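Local coordinates for protein haloacid dehalogenase-like hydrolase (Klebsiella pneumoniae subsp. pneumoniae, PDB 3PGV) that is a Cof-type hydrolase of the haloacid dehalogenase superfamily that binds a calcium ion in this crystal and probably acts as a magnesium-dependent phosphatase, at residues A[100-103]-A[104-108]. Numbering follows the deposited sequence.
Sequences HNLD and RDIAA. With EDO (1,2-ethanediol), chain H.
The D105 carboxylate turns OD1 toward D103 CB, 3.4 Å away and close to its plane, while a 1,2-ethanediol reaches over one face of the D103 carboxylate. What brings the D105 carboxylate back toward D103, two residues earlier, is its first torsion, chi1 62°, which sets CG between the backbone N and the carbonyl carbon. D103 OD2 and D105 OD1, 4.5 Å apart, would be unfavourable alone, but R190 NH2 forms salt bridges with both, probably offsetting the repulsion. D103 OD1 accepts a hydrogen bond from O1 of the diol, probably from the crystallisation liquor, 3.2 Å long and arriving well out of the carboxylate plane.

D103 occupies the N-cap position, yet its side chain makes no capping bond. Its carbonyl opens the helix instead: A107 N donates to D103 O at 2.9 Å, nearly straight at 171°, and I106 N adds a weak bond to that oxygen. On the buried side, L102 CD2 meets I106 CG2 at 4.1 Å, the two side chains crossing at about a right angle.

The loop joins strand 96-99, at the edge of the larger sheet, to helix 104-110, with L102 and A107 packed on I163 of strand 163-169 in the second sheet.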
loop_
_atom_site.group_PDB
_atom_site.type_symbol
_atom_site.label_atom_id
_atom_site.label_comp_id
_atom_site.label_asym_id
_atom_site.label_seq_id
_atom_site.Cartn_x
_atom_site.Cartn_y
_atom_site.Cartn_z
ATOM N N HIS A 100 2.717 -11.087 7.331
ATOM C CA HIS A 100 2.873 -12.068 6.267
ATOM C C HIS A 100 4.088 -11.736 5.425
ATOM O O HIS A 100 4.054 -10.824 4.606
ATOM C CB HIS A 100 1.596 -12.178 5.428
ATOM C CG HIS A 100 0.409 -12.660 6.211
ATOM N ND1 HIS A 100 -0.887 -12.348 5.825
ATOM C CD2 HIS A 100 0.361 -13.371 7.367
ATOM C CE1 HIS A 100 -1.676 -12.936 6.713
ATOM N NE2 HIS A 100 -0.971 -13.574 7.654
ATOM N N ASN A 101 5.196 -12.408 5.710
ATOM C CA ASN A 101 6.488 -12.088 5.132
ATOM C C ASN A 101 6.829 -12.902 3.907
ATOM O O ASN A 101 6.188 -13.907 3.629
ATOM C CB ASN A 101 7.587 -12.239 6.204
ATOM C CG ASN A 101 7.406 -11.316 7.360
ATOM O OD1 ASN A 101 7.117 -10.133 7.196
ATOM N ND2 ASN A 101 7.585 -11.830 8.554
ATOM N N LEU A 102 7.856 -12.462 3.171
ATOM C CA LEU A 102 8.395 -13.188 2.015
ATOM C C LEU A 102 9.079 -14.466 2.473
ATOM O O LEU A 102 9.717 -14.472 3.545
ATOM C CB LEU A 102 9.417 -12.302 1.292
ATOM C CG LEU A 102 8.845 -11.300 0.309
ATOM C CD1 LEU A 102 9.780 -10.097 0.152
ATOM C CD2 LEU A 102 8.573 -11.967 -1.060
ATOM N N ASP A 103 9.003 -15.546 1.650
ATOM C CA ASP A 103 9.736 -16.787 1.945
ATOM C C ASP A 103 11.238 -16.484 2.011
ATOM O O ASP A 103 11.738 -15.629 1.248
ATOM C CB ASP A 103 9.445 -17.868 0.889
ATOM C CG ASP A 103 8.068 -18.512 1.012
ATOM O OD1 ASP A 103 7.313 -18.136 1.949
ATOM O OD2 ASP A 103 7.761 -19.427 0.199
ATOM N N ARG A 104 11.940 -17.111 2.978
ATOM C CA ARG A 104 13.358 -16.839 3.262
ATOM C C ARG A 104 14.251 -16.913 2.014
ATOM O O ARG A 104 15.074 -16.029 1.798
ATOM C CB ARG A 104 13.872 -17.787 4.352
ATOM C CG ARG A 104 15.137 -17.305 5.030
ATOM C CD ARG A 104 15.675 -18.341 6.007
ATOM N NE ARG A 104 16.875 -17.863 6.698
ATOM C CZ ARG A 104 18.102 -17.930 6.188
ATOM N NH1 ARG A 104 18.298 -18.432 4.966
ATOM N NH2 ARG A 104 19.135 -17.458 6.871
ATOM N N ASP A 105 14.098 -17.971 1.212
ATOM C CA ASP A 105 14.917 -18.170 0.014
ATOM C C ASP A 105 14.694 -17.051 -1.002
ATOM O O ASP A 105 15.649 -16.614 -1.644
ATOM C CB ASP A 105 14.632 -19.548 -0.623
ATOM C CG ASP A 105 13.199 -19.722 -1.082
ATOM O OD1 ASP A 105 12.282 -19.413 -0.292
ATOM O OD2 ASP A 105 12.994 -20.134 -2.239
ATOM N N ILE A 106 13.431 -16.563 -1.123
ATOM C CA ILE A 106 13.087 -15.496 -2.063
ATOM C C ILE A 106 13.652 -14.154 -1.574
ATOM O O ILE A 106 14.282 -13.429 -2.350
ATOM C CB ILE A 106 11.557 -15.435 -2.321
ATOM C CG1 ILE A 106 11.021 -16.791 -2.841
ATOM C CG2 ILE A 106 11.199 -14.272 -3.282
ATOM C CD1 ILE A 106 9.554 -16.769 -3.242
ATOM N N ALA A 107 13.485 -13.859 -0.271
ATOM C CA ALA A 107 14.040 -12.647 0.326
ATOM C C ALA A 107 15.586 -12.600 0.137
ATOM O O ALA A 107 16.111 -11.601 -0.341
ATOM C CB ALA A 107 13.684 -12.576 1.800
ATOM N N ALA A 108 16.271 -13.721 0.397
ATOM C CA ALA A 108 17.729 -13.805 0.237
ATOM C C ALA A 108 18.166 -13.464 -1.180
ATOM O O ALA A 108 19.133 -12.711 -1.357
ATOM C CB ALA A 108 18.221 -15.192 0.621
HETATM C C1 EDO H . 4.108 -17.698 -0.527
HETATM O O1 EDO H . 4.607 -16.970 0.599
HETATM C C2 EDO H . 4.720 -19.105 -0.563
HETATM O O2 EDO H . 4.321 -19.875 0.592
#